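Local coordinates for probable leucine/isoleucine/valine-binding protein (Rhodopirellula baltica, PDB 4KV7) that probably binds leucine, isoleucine, valine or related small molecules as a periplasmic binding protein of the leucine-binding family, at residues A[313-318]-A[337-342]; A[284-289]-A[301-306]; A[66-71]-A[162-167]; A[224-229]-A[253-258]. The protein carries 1 engineered substitution. All blocks are in the same frame, centred on the assembly; numbering follows the deposited sequence.

In the fold
The four contacts run in series along the chain in the order 3, 4, 2, 1, all within the periplasmic binding protein fold. Contacts 1 and 2 share helix 301-319 in the lobe built round strands 16-24 and 57-65, their centres about 16 Å apart. Contact 4 sits in the other lobe, on two helices beside the seven-stranded mixed sheet. Contact 3 joins the two lobes, its centre about 15 Å from that of contact 4 and about 31 Å from that of contact 1. Y68 and Q164 pack on T225, and F301 N probably hydrogen-bonds D254 OD2, so contact 4 touches contacts 3 and 2 near the cleft, where ligands probably bind, as in this family; contact 1 lies farther off.

Contact 1 of 4, residues A[313-318]-A[337-342]; sequences LVKAVT and GQFDIG
K315 and I341 are the nearest backbone positions, CA to CA 9.2 Å, so helix 313-318 and the chain at 337-342 meet through side chains and not through main-chain bonds. K315 does the bridging. Its CG stands anti to the backbone N (chi1 -177°), and the chain stays straight as far as CE before bending at the last torsion, chi4 74°. That straight run carries CE to 3.9 Å from CD2 of F339, where it approaches the ring obliquely, while the two side chains slide past each other in opposite directions. One carbon further back, CD lies 4.2 Å from CG2 of I341. The same CG2 sits at the edge of the F339 ring, in its plane, so phenylalanine and isoleucine together offer the lysine an apolar surface. The contact is apolar, lysine methylenes against an aromatic ring and a methyl, with no hydrogen bond across it. The turn at I341 is closed by D340, whose OD1 accepts from G342 N at 3.0 Å, an Asx turn, the donor standing well above the carboxylate plane. On the helix side T318 OG1 folds back to V314 O at 2.9 Å. F339 and I341 pack on L347 of strand 347-349, and F339 also pairs with it through the backbone; A316 of the helix leans on helix 326-335, and L313 and V317 reach strand 16-24.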
loop_
_atom_site.group_PDB
_atom_site.type_symbol
_atom_site.label_atom_id
_atom_site.label_comp_id
_atom_site.label_asym_id
_atom_site.label_seq_id
_atom_site.Cartn_x
_atom_site.Cartn_y
_atom_site.Cartn_z
ATOM N N LEU A 313 5.769 -13.671 5.104
ATOM C CA LEU A 313 5.184 -14.323 6.269
ATOM C C LEU A 313 5.477 -15.820 6.279
ATOM O O LEU A 313 5.917 -16.372 7.297
ATOM C CB LEU A 313 3.677 -14.090 6.297
ATOM C CG LEU A 313 2.948 -14.749 7.465
ATOM C CD1 LEU A 313 3.414 -14.175 8.795
ATOM C CD2 LEU A 313 1.451 -14.589 7.283
ATOM N N VAL A 314 5.249 -16.481 5.143
ATOM C CA VAL A 314 5.511 -17.913 5.044
ATOM C C VAL A 314 6.989 -18.225 5.261
ATOM O O VAL A 314 7.325 -19.164 5.983
ATOM C CB VAL A 314 4.990 -18.482 3.699
ATOM C CG1 VAL A 314 5.528 -19.884 3.450
ATOM C CG2 VAL A 314 3.456 -18.462 3.671
ATOM N N LYS A 315 7.869 -17.436 4.653
ATOM C CA LYS A 315 9.302 -17.595 4.876
ATOM C C LYS A 315 9.644 -17.510 6.366
ATOM O O LYS A 315 10.379 -18.350 6.894
ATOM C CB LYS A 315 10.081 -16.546 4.077
ATOM C CG LYS A 315 11.602 -16.662 4.185
ATOM C CD LYS A 315 12.288 -15.672 3.245
ATOM C CE LYS A 315 13.804 -15.759 3.304
ATOM N NZ LYS A 315 14.306 -16.979 2.602
ATOM N N ALA A 316 9.095 -16.517 7.057
ATOM C CA ALA A 316 9.330 -16.395 8.493
ATOM C C ALA A 316 8.791 -17.605 9.254
ATOM O O ALA A 316 9.474 -18.162 10.111
ATOM C CB ALA A 316 8.721 -15.102 9.035
ATOM N N VAL A 317 7.567 -18.017 8.949
ATOM C CA VAL A 317 6.975 -19.154 9.652
ATOM C C VAL A 317 7.792 -20.436 9.443
ATOM O O VAL A 317 7.997 -21.206 10.385
ATOM C CB VAL A 317 5.496 -19.357 9.262
ATOM C CG1 VAL A 317 4.951 -20.645 9.859
ATOM C CG2 VAL A 317 4.667 -18.162 9.720
ATOM N N THR A 318 8.300 -20.636 8.228
ATOM C CA THR A 318 9.100 -21.821 7.901
ATOM C C THR A 318 10.338 -21.937 8.789
ATOM O O THR A 318 10.802 -23.041 9.099
ATOM C CB THR A 318 9.544 -21.800 6.414
ATOM O OG1 THR A 318 8.390 -21.810 5.568
ATOM C CG2 THR A 318 10.408 -23.003 6.073
ATOM N N GLY A 337 16.635 -10.943 8.799
ATOM C CA GLY A 337 17.874 -10.251 8.477
ATOM C C GLY A 337 17.859 -9.689 7.067
ATOM O O GLY A 337 16.839 -9.183 6.602
ATOM N N GLN A 338 19.004 -9.748 6.394
ATOM C CA GLN A 338 19.047 -9.396 4.983
ATOM C C GLN A 338 18.703 -10.630 4.168
ATOM O O GLN A 338 19.349 -11.672 4.299
ATOM C CB GLN A 338 20.409 -8.835 4.572
ATOM C CG GLN A 338 20.408 -8.346 3.133
ATOM C CD GLN A 338 21.713 -7.706 2.727
ATOM O OE1 GLN A 338 22.165 -6.740 3.345
ATOM N NE2 GLN A 338 22.332 -8.241 1.682
ATOM N N PHE A 339 17.679 -10.524 3.336
ATOM C CA PHE A 339 17.201 -11.687 2.602
ATOM C C PHE A 339 16.756 -11.320 1.195
ATOM O O PHE A 339 16.545 -10.151 0.869
ATOM C CB PHE A 339 16.096 -12.428 3.374
ATOM C CG PHE A 339 14.821 -11.642 3.551
ATOM C CD1 PHE A 339 14.732 -10.636 4.506
ATOM C CD2 PHE A 339 13.700 -11.940 2.791
ATOM C CE1 PHE A 339 13.564 -9.927 4.679
ATOM C CE2 PHE A 339 12.527 -11.234 2.962
ATOM C CZ PHE A 339 12.454 -10.225 3.905
ATOM N N ASP A 340 16.637 -12.345 0.364
ATOM C CA ASP A 340 16.328 -12.176 -1.044
ATOM C C ASP A 340 15.120 -13.038 -1.363
ATOM O O ASP A 340 15.115 -14.232 -1.066
ATOM C CB ASP A 340 17.533 -12.625 -1.872
ATOM C CG ASP A 340 17.312 -12.490 -3.366
ATOM O OD1 ASP A 340 16.453 -11.682 -3.785
ATOM O OD2 ASP A 340 18.020 -13.191 -4.121
ATOM N N ILE A 341 14.083 -12.439 -1.939
ATOM C CA ILE A 341 12.925 -13.217 -2.374
ATOM C C ILE A 341 12.679 -13.084 -3.874
ATOM O O ILE A 341 11.600 -13.403 -4.361
ATOM C CB ILE A 341 11.625 -12.873 -1.590
ATOM C CG1 ILE A 341 11.297 -11.382 -1.681
ATOM C CG2 ILE A 341 11.733 -13.308 -0.142
ATOM C CD1 ILE A 341 10.024 -10.997 -0.915
ATOM N N GLY A 342 13.684 -12.619 -4.608
ATOM C CA GLY A 342 13.575 -12.535 -6.054
ATOM C C GLY A 342 13.058 -11.216 -6.591
ATOM O O GLY A 342 12.518 -11.170 -7.699
#

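Contact 2 of 4, residues A[284-289]-A[301-306]; sequences REYRDA and FVSLEG
S303 comes first along its helix to touch Y286: its OG accepts a hydrogen bond from the tyrosine OH at 2.6 Å, lying at the edge of the ring and near its plane. S300 N bonds the same hydroxyl, so the phenolic oxygen, in a buried setting, is gripped by two polar partners. L304 follows and takes the face of the ring. Its CA sits 3.9 Å from the ring centroid, 27° off the normal, a CH-pi contact displaced toward the rim, with CE1 of Y286 the nearest ring atom at 3.5 Å. The leucine side chain crosses the ring at a slant, CD1 coming to 3.6 Å from Y286 CG. A chi1 of 160° swings the Y286 ring across to the second helix. A phenylalanine here would keep the face contact but would probably leave S303 OG and S300 N without their shared partner. Helix 281-293 and helix 301-319 follow each other in the chain; L304 also packs on L282 and S303 on M290, a salt bridge from E285 to R311 ties the pair, and V302 and A289 both touch helix 31-50.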
loop_
_atom_site.group_PDB
_atom_site.type_symbol
_atom_site.label_atom_id
_atom_site.label_comp_id
_atom_site.label_asym_id
_atom_site.label_seq_id
_atom_site.Cartn_x
_atom_site.Cartn_y
_atom_site.Cartn_z
ATOM N N ARG A 284 7.348 -13.439 -11.517
ATOM C CA ARG A 284 6.915 -14.602 -12.288
ATOM C C ARG A 284 6.182 -15.594 -11.384
ATOM O O ARG A 284 5.175 -16.187 -11.774
ATOM C CB ARG A 284 8.100 -15.278 -12.977
ATOM C CG ARG A 284 8.870 -14.351 -13.893
ATOM C CD ARG A 284 9.888 -15.103 -14.727
ATOM N NE ARG A 284 10.850 -15.852 -13.918
ATOM C CZ ARG A 284 12.096 -16.140 -14.303
ATOM N NH1 ARG A 284 12.550 -15.734 -15.477
ATOM N NH2 ARG A 284 12.897 -16.843 -13.513
ATOM N N GLU A 285 6.676 -15.747 -10.159
ATOM C CA GLU A 285 6.050 -16.616 -9.167
ATOM C C GLU A 285 4.673 -16.093 -8.744
ATOM O O GLU A 285 3.728 -16.860 -8.572
ATOM C CB GLU A 285 6.990 -16.802 -7.965
ATOM C CG GLU A 285 8.179 -17.721 -8.279
ATOM C CD GLU A 285 9.375 -17.545 -7.348
ATOM O OE1 GLU A 285 9.366 -16.657 -6.478
ATOM O OE2 GLU A 285 10.346 -18.309 -7.503
ATOM N N TYR A 286 4.559 -14.784 -8.582
ATOM C CA TYR A 286 3.273 -14.140 -8.353
ATOM C C TYR A 286 2.295 -14.478 -9.469
ATOM O O TYR A 286 1.162 -14.860 -9.205
ATOM C CB TYR A 286 3.469 -12.625 -8.256
ATOM C CG TYR A 286 2.215 -11.806 -8.496
ATOM C CD1 TYR A 286 1.201 -11.738 -7.547
ATOM C CD2 TYR A 286 2.063 -11.079 -9.673
ATOM C CE1 TYR A 286 0.066 -10.974 -7.772
ATOM C CE2 TYR A 286 0.938 -10.318 -9.909
ATOM C CZ TYR A 286 -0.059 -10.260 -8.960
ATOM O OH TYR A 286 -1.168 -9.489 -9.227
ATOM N N ARG A 287 2.725 -14.351 -10.719
ATOM C CA ARG A 287 1.809 -14.600 -11.829
ATOM C C ARG A 287 1.362 -16.057 -11.858
ATOM O O ARG A 287 0.191 -16.336 -12.115
ATOM C CB ARG A 287 2.413 -14.187 -13.175
ATOM C CG ARG A 287 2.606 -12.684 -13.318
ATOM C CD ARG A 287 2.681 -12.250 -14.783
ATOM N NE ARG A 287 3.855 -12.816 -15.445
ATOM C CZ ARG A 287 5.054 -12.248 -15.468
ATOM N NH1 ARG A 287 5.247 -11.082 -14.877
ATOM N NH2 ARG A 287 6.063 -12.850 -16.082
ATOM N N ASP A 288 2.281 -16.985 -11.584
ATOM C CA ASP A 288 1.919 -18.400 -11.544
ATOM C C ASP A 288 0.927 -18.665 -10.419
ATOM O O ASP A 288 -0.043 -19.403 -10.606
ATOM C CB ASP A 288 3.149 -19.285 -11.322
ATOM C CG ASP A 288 4.078 -19.346 -12.528
ATOM O OD1 ASP A 288 3.649 -19.050 -13.663
ATOM O OD2 ASP A 288 5.256 -19.734 -12.331
ATOM N N ALA A 289 1.173 -18.074 -9.252
ATOM C CA ALA A 289 0.308 -18.282 -8.095
ATOM C C ALA A 289 -1.082 -17.731 -8.363
ATOM O O ALA A 289 -2.080 -18.381 -8.047
ATOM C CB ALA A 289 0.904 -17.656 -6.850
ATOM N N PHE A 301 -0.889 -4.084 -8.973
ATOM C CA PHE A 301 0.158 -3.776 -8.011
ATOM C C PHE A 301 -0.292 -4.124 -6.596
ATOM O O PHE A 301 0.533 -4.439 -5.749
ATOM C CB PHE A 301 0.574 -2.302 -8.061
ATOM C CG PHE A 301 1.006 -1.833 -9.427
ATOM C CD1 PHE A 301 2.207 -2.261 -9.984
ATOM C CD2 PHE A 301 0.209 -0.966 -10.151
ATOM C CE1 PHE A 301 2.592 -1.834 -11.250
ATOM C CE2 PHE A 301 0.592 -0.541 -11.421
ATOM C CZ PHE A 301 1.788 -0.968 -11.960
ATOM N N VAL A 302 -1.596 -4.040 -6.344
ATOM C CA VAL A 302 -2.128 -4.281 -5.014
ATOM C C VAL A 302 -2.010 -5.760 -4.647
ATOM O O VAL A 302 -1.495 -6.108 -3.581
ATOM C CB VAL A 302 -3.591 -3.799 -4.906
ATOM C CG1 VAL A 302 -4.139 -4.089 -3.521
ATOM C CG2 VAL A 302 -3.700 -2.302 -5.212
ATOM N N SER A 303 -2.475 -6.645 -5.520
ATOM C CA SER A 303 -2.347 -8.055 -5.189
ATOM C C SER A 303 -0.901 -8.530 -5.213
ATOM O O SER A 303 -0.558 -9.451 -4.481
ATOM C CB SER A 303 -3.237 -8.947 -6.052
ATOM O OG SER A 303 -2.965 -8.800 -7.428
ATOM N N LEU A 304 -0.044 -7.919 -6.034
ATOM C CA LEU A 304 1.373 -8.248 -5.982
ATOM C C LEU A 304 1.934 -7.917 -4.605
ATOM O O LEU A 304 2.682 -8.708 -4.034
ATOM C CB LEU A 304 2.137 -7.517 -7.085
ATOM C CG LEU A 304 3.662 -7.623 -7.050
ATOM C CD1 LEU A 304 4.112 -9.088 -7.049
ATOM C CD2 LEU A 304 4.241 -6.909 -8.249
ATOM N N GLU A 305 1.564 -6.766 -4.041
ATOM C CA GLU A 305 1.989 -6.453 -2.680
ATOM C C GLU A 305 1.468 -7.486 -1.670
ATOM O O GLU A 305 2.209 -7.920 -0.789
ATOM C CB GLU A 305 1.577 -5.032 -2.282
ATOM C CG GLU A 305 2.091 -4.606 -0.918
ATOM C CD GLU A 305 1.840 -3.143 -0.603
ATOM O OE1 GLU A 305 1.392 -2.388 -1.499
ATOM O OE2 GLU A 305 2.078 -2.740 0.559
ATOM N N GLY A 306 0.202 -7.879 -1.790
ATOM C CA GLY A 306 -0.348 -8.872 -0.882
ATOM C C GLY A 306 0.387 -10.199 -0.982
ATOM O O GLY A 306 0.681 -10.857 0.026
#

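Contact 3 of 4, residues A[66-71]-A[162-167]; sequences DGYEPA and FTQNDS. With FMT (formic acid), chain B.
Y68 and Q164 approach from opposite directions, the phenol ring and the amide turned 60° apart, and meet at the tyrosine oxygen. NE2 of Q164 donates to Y68 OH at 2.9 Å with an N-H...O angle of 154°, the oxygen tilted somewhat from the amide plane. The hydroxyl in turn donates to O2 of a bound formic acid molecule at 2.6 Å, and this partner lies at the ring edge, near the plane of the ring. The other hydrogen of the amide nitrogen goes to D166 OD2 at 2.7 Å, on the syn side of the carboxylate and close to the amide plane; with both hydrogens engaged, the amide has little freedom to turn about its last torsion. On the tyrosine side, a chi1 of -170° extends the ring toward Q164. The bond spans the cleft of the periplasmic binding protein fold: 66-71 leaves strand 57-65 in one lobe, and 162-167 ends strand 159-164 in the other. The formic acid, probably from the crystallisation liquor, is also bonded by T95 and Y138, and it may mark part of a ligand pocket. Y68 itself sits within a type I' turn from D66 to E69, and D66 OD1 takes the Y68 backbone N in an Asx turn. R198 makes salt bridges to both E69 and D166, adding a charged tie beside the neutral one.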
loop_
_atom_site.group_PDB
_atom_site.type_symbol
_atom_site.label_atom_id
_atom_site.label_comp_id
_atom_site.label_asym_id
_atom_site.label_seq_id
_atom_site.Cartn_x
_atom_site.Cartn_y
_atom_site.Cartn_z
ATOM N N ASP A 66 -13.952 -3.687 7.105
ATOM C CA ASP A 66 -14.168 -2.417 7.805
ATOM C C ASP A 66 -14.520 -1.251 6.891
ATOM O O ASP A 66 -14.682 -0.132 7.365
ATOM C CB ASP A 66 -13.023 -2.046 8.766
ATOM C CG ASP A 66 -11.684 -1.863 8.080
ATOM O OD1 ASP A 66 -11.628 -1.564 6.864
ATOM O OD2 ASP A 66 -10.664 -2.001 8.796
ATOM N N GLY A 67 -14.645 -1.514 5.593
ATOM C CA GLY A 67 -15.021 -0.471 4.653
ATOM C C GLY A 67 -14.080 0.726 4.630
ATOM O O GLY A 67 -14.493 1.804 4.193
ATOM N N TYR A 68 -12.831 0.562 5.080
ATOM C CA TYR A 68 -11.893 1.684 5.201
ATOM C C TYR A 68 -12.455 2.739 6.158
ATOM O O TYR A 68 -12.328 3.950 5.942
ATOM C CB TYR A 68 -11.541 2.249 3.816
ATOM C CG TYR A 68 -10.399 3.256 3.729
ATOM C CD1 TYR A 68 -9.239 3.138 4.493
ATOM C CD2 TYR A 68 -10.483 4.314 2.832
ATOM C CE1 TYR A 68 -8.205 4.058 4.368
ATOM C CE2 TYR A 68 -9.454 5.223 2.689
ATOM C CZ TYR A 68 -8.319 5.099 3.465
ATOM O OH TYR A 68 -7.324 6.024 3.317
ATOM N N GLU A 69 -13.051 2.262 7.248
ATOM C CA GLU A 69 -13.573 3.123 8.300
ATOM C C GLU A 69 -13.097 2.673 9.676
ATOM O O GLU A 69 -13.425 1.567 10.122
ATOM C CB GLU A 69 -15.101 3.168 8.248
ATOM C CG GLU A 69 -15.632 3.967 7.068
ATOM C CD GLU A 69 -15.263 5.445 7.130
ATOM O OE1 GLU A 69 -14.849 5.946 8.203
ATOM O OE2 GLU A 69 -15.385 6.127 6.091
ATOM N N PRO A 70 -12.340 3.537 10.370
ATOM C CA PRO A 70 -11.807 3.174 11.691
ATOM C C PRO A 70 -12.869 2.749 12.708
ATOM O O PRO A 70 -12.560 1.935 13.576
ATOM C CB PRO A 70 -11.107 4.457 12.146
ATOM C CG PRO A 70 -10.673 5.101 10.875
ATOM C CD PRO A 70 -11.777 4.812 9.883
ATOM N N ALA A 71 -14.086 3.271 12.602
ATOM C CA ALA A 71 -15.162 2.865 13.502
ATOM C C ALA A 71 -15.459 1.372 13.399
ATOM O O ALA A 71 -15.924 0.761 14.364
ATOM C CB ALA A 71 -16.430 3.678 13.246
ATOM N N PHE A 162 -3.296 17.193 -3.637
ATOM C CA PHE A 162 -4.719 16.880 -3.509
ATOM C C PHE A 162 -4.787 15.685 -2.587
ATOM O O PHE A 162 -4.314 14.604 -2.949
ATOM C CB PHE A 162 -5.322 16.528 -4.862
ATOM C CG PHE A 162 -6.760 16.111 -4.779
ATOM C CD1 PHE A 162 -7.759 17.045 -4.540
ATOM C CD2 PHE A 162 -7.118 14.773 -4.920
ATOM C CE1 PHE A 162 -9.089 16.645 -4.449
ATOM C CE2 PHE A 162 -8.434 14.374 -4.830
ATOM C CZ PHE A 162 -9.420 15.314 -4.595
ATOM N N THR A 163 -5.308 15.880 -1.377
ATOM C CA THR A 163 -5.179 14.830 -0.369
ATOM C C THR A 163 -6.448 14.583 0.421
ATOM O O THR A 163 -7.278 15.469 0.607
ATOM C CB THR A 163 -4.029 15.097 0.649
ATOM O OG1 THR A 163 -4.458 16.010 1.659
ATOM C CG2 THR A 163 -2.770 15.622 -0.031
ATOM N N GLN A 164 -6.555 13.371 0.936
ATOM C CA GLN A 164 -7.667 12.989 1.786
ATOM C C GLN A 164 -7.561 13.744 3.103
ATOM O O GLN A 164 -6.462 13.893 3.654
ATOM C CB GLN A 164 -7.596 11.489 2.019
ATOM C CG GLN A 164 -8.846 10.860 2.580
ATOM C CD GLN A 164 -8.773 9.374 2.403
ATOM O OE1 GLN A 164 -8.931 8.878 1.286
ATOM N NE2 GLN A 164 -8.467 8.649 3.478
ATOM N N ASN A 165 -8.680 14.245 3.604
ATOM C CA ASN A 165 -8.666 15.141 4.751
ATOM C C ASN A 165 -8.667 14.375 6.068
ATOM O O ASN A 165 -9.630 14.421 6.831
ATOM C CB ASN A 165 -9.845 16.108 4.671
ATOM C CG ASN A 165 -9.567 17.417 5.363
ATOM O OD1 ASN A 165 -8.459 17.663 5.837
ATOM N ND2 ASN A 165 -10.576 18.279 5.414
ATOM N N ASP A 166 -7.572 13.660 6.309
ATOM C CA ASP A 166 -7.414 12.816 7.487
ATOM C C ASP A 166 -5.942 12.480 7.646
ATOM O O ASP A 166 -5.085 13.091 6.989
ATOM C CB ASP A 166 -8.287 11.541 7.414
ATOM C CG ASP A 166 -7.912 10.613 6.269
ATOM O OD1 ASP A 166 -6.852 10.806 5.637
ATOM O OD2 ASP A 166 -8.682 9.651 6.022
ATOM N N SER A 167 -5.645 11.509 8.502
ATOM C CA SER A 167 -4.253 11.171 8.781
ATOM C C SER A 167 -3.491 10.615 7.575
ATOM O O SER A 167 -2.259 10.718 7.521
ATOM C CB SER A 167 -4.169 10.190 9.940
ATOM O OG SER A 167 -4.971 9.047 9.692
HETATM C C FMT B . -3.956 5.342 3.505
HETATM O O1 FMT B . -2.786 5.137 3.856
HETATM O O2 FMT B . -4.931 5.404 4.265
#

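Contact 4 of 4, residues A[224-229]-A[253-258]; sequences GTYEPC and ADALQR
Y226 lays one ring face against the small bump of A255, whose CB stands 3.7 Å from the ring centroid, 20° off the normal, a CH-pi contact. The methyl is offset toward the rim, on the side of CG, which it approaches to 3.5 Å. Alanine's shortness here lets the flat ring lie close to the second helix, and the two CA atoms of Y226 and L256 are only 4.9 Å apart. L256 supplies the second bump: its CD1 reaches into the shallow hollow between the carbonyl oxygen of Y226 and CB of C229, one turn on, at 4.0 and 4.1 Å respectively. Y226 is set for this by a chi1 of 55°, which puts CG between the backbone N and carbonyl carbon, and its OH is bonded with E32 N in the first lobe. A serine in its place would probably leave the A255 methyl facing a gap and E32 N without that partner. Both helices begin beyond the C-terminal ends of parallel strands 219-223 and 244-247, and strand 219-223, helix 226-238, strand 244-247, helix 253-260 and strand 268-271 follow in order, the successive beta-alpha-beta crossovers of a Rossmann-like lobe with its neighbouring helices packed side by side.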
loop_
_atom_site.group_PDB
_atom_site.type_symbol
_atom_site.label_atom_id
_atom_site.label_comp_id
_atom_site.label_asym_id
_atom_site.label_seq_id
_atom_site.Cartn_x
_atom_site.Cartn_y
_atom_site.Cartn_z
ATOM N N GLY A 224 -4.682 10.100 -2.159
ATOM C CA GLY A 224 -6.086 9.788 -2.047
ATOM C C GLY A 224 -6.366 8.370 -2.472
ATOM O O GLY A 224 -5.461 7.542 -2.486
ATOM N N THR A 225 -7.625 8.076 -2.785
ATOM C CA THR A 225 -8.004 6.775 -3.323
ATOM C C THR A 225 -8.558 6.943 -4.735
ATOM O O THR A 225 -8.884 8.057 -5.164
ATOM C CB THR A 225 -9.043 6.082 -2.446
ATOM O OG1 THR A 225 -10.172 6.947 -2.295
ATOM C CG2 THR A 225 -8.438 5.751 -1.070
ATOM N N TYR A 226 -8.695 5.829 -5.447
ATOM C CA TYR A 226 -9.023 5.864 -6.863
ATOM C C TYR A 226 -10.311 6.595 -7.201
ATOM O O TYR A 226 -10.352 7.314 -8.198
ATOM C CB TYR A 226 -8.999 4.465 -7.493
ATOM C CG TYR A 226 -9.879 3.446 -6.808
ATOM C CD1 TYR A 226 -9.378 2.661 -5.769
ATOM C CD2 TYR A 226 -11.190 3.237 -7.218
ATOM C CE1 TYR A 226 -10.171 1.712 -5.141
ATOM C CE2 TYR A 226 -11.986 2.289 -6.593
ATOM C CZ TYR A 226 -11.468 1.527 -5.559
ATOM O OH TYR A 226 -12.216 0.586 -4.909
ATOM N N GLU A 227 -11.375 6.427 -6.418
ATOM C CA GLU A 227 -12.641 7.075 -6.765
ATOM C C GLU A 227 -12.557 8.615 -6.751
ATOM O O GLU A 227 -12.846 9.255 -7.770
ATOM C CB GLU A 227 -13.826 6.581 -5.921
ATOM C CG GLU A 227 -15.132 7.186 -6.426
ATOM C CD GLU A 227 -16.292 7.177 -5.430
ATOM O OE1 GLU A 227 -16.052 7.131 -4.199
ATOM O OE2 GLU A 227 -17.444 7.281 -5.898
ATOM N N PRO A 228 -12.174 9.217 -5.613
ATOM C CA PRO A 228 -12.098 10.677 -5.614
ATOM C C PRO A 228 -10.994 11.196 -6.526
ATOM O O PRO A 228 -11.173 12.263 -7.114
ATOM C CB PRO A 228 -11.834 11.025 -4.141
ATOM C CG PRO A 228 -11.247 9.797 -3.558
ATOM C CD PRO A 228 -11.907 8.667 -4.271
ATOM N N CYS A 229 -9.886 10.474 -6.666
ATOM C CA CYS A 229 -8.836 10.931 -7.569
ATOM C C CYS A 229 -9.296 10.921 -9.021
ATOM O O CYS A 229 -8.986 11.846 -9.785
ATOM C CB CYS A 229 -7.563 10.114 -7.377
ATOM S SG CYS A 229 -6.732 10.484 -5.810
ATOM N N ALA A 253 -3.408 2.309 -8.768
ATOM C CA ALA A 253 -3.193 2.749 -10.145
ATOM C C ALA A 253 -3.993 1.932 -11.140
ATOM O O ALA A 253 -4.415 2.449 -12.167
ATOM C CB ALA A 253 -1.709 2.709 -10.490
ATOM N N ASP A 254 -4.196 0.655 -10.847
ATOM C CA ASP A 254 -4.973 -0.178 -11.754
ATOM C C ASP A 254 -6.445 0.216 -11.741
ATOM O O ASP A 254 -7.068 0.355 -12.791
ATOM C CB ASP A 254 -4.758 -1.649 -11.422
ATOM C CG ASP A 254 -3.311 -2.058 -11.598
ATOM O OD1 ASP A 254 -2.853 -2.066 -12.755
ATOM O OD2 ASP A 254 -2.636 -2.356 -10.583
ATOM N N ALA A 255 -6.983 0.450 -10.552
ATOM C CA ALA A 255 -8.362 0.917 -10.441
ATOM C C ALA A 255 -8.531 2.316 -11.033
ATOM O O ALA A 255 -9.558 2.628 -11.648
ATOM C CB ALA A 255 -8.815 0.898 -9.004
ATOM N N LEU A 256 -7.527 3.160 -10.849
ATOM C CA LEU A 256 -7.562 4.507 -11.389
ATOM C C LEU A 256 -7.622 4.481 -12.911
ATOM O O LEU A 256 -8.430 5.185 -13.530
ATOM C CB LEU A 256 -6.317 5.259 -10.928
ATOM C CG LEU A 256 -6.192 6.713 -11.379
ATOM C CD1 LEU A 256 -7.183 7.613 -10.653
ATOM C CD2 LEU A 256 -4.777 7.204 -11.159
ATOM N N GLN A 257 -6.791 3.643 -13.527
ATOM C CA GLN A 257 -6.766 3.539 -14.980
ATOM C C GLN A 257 -8.087 2.996 -15.517
ATOM O O GLN A 257 -8.589 3.462 -16.540
ATOM C CB GLN A 257 -5.597 2.670 -15.453
ATOM C CG GLN A 257 -5.567 2.510 -16.972
ATOM C CD GLN A 257 -4.272 1.922 -17.491
ATOM O OE1 GLN A 257 -3.598 1.158 -16.797
ATOM N NE2 GLN A 257 -3.913 2.281 -18.722
ATOM N N ARG A 258 -8.657 2.014 -14.824
ATOM C CA ARG A 258 -9.925 1.423 -15.234
ATOM C C ARG A 258 -11.042 2.463 -15.204
ATOM O O ARG A 258 -11.889 2.498 -16.095
ATOM C CB ARG A 258 -10.268 0.232 -14.333
ATOM C CG ARG A 258 -11.503 -0.560 -14.707
ATOM C CD ARG A 258 -11.712 -1.693 -13.700
ATOM N NE ARG A 258 -10.445 -2.108 -13.092
ATOM C CZ ARG A 258 -10.197 -2.106 -11.783
ATOM N NH1 ARG A 258 -11.132 -1.718 -10.923
ATOM N NH2 ARG A 258 -9.013 -2.495 -11.333
#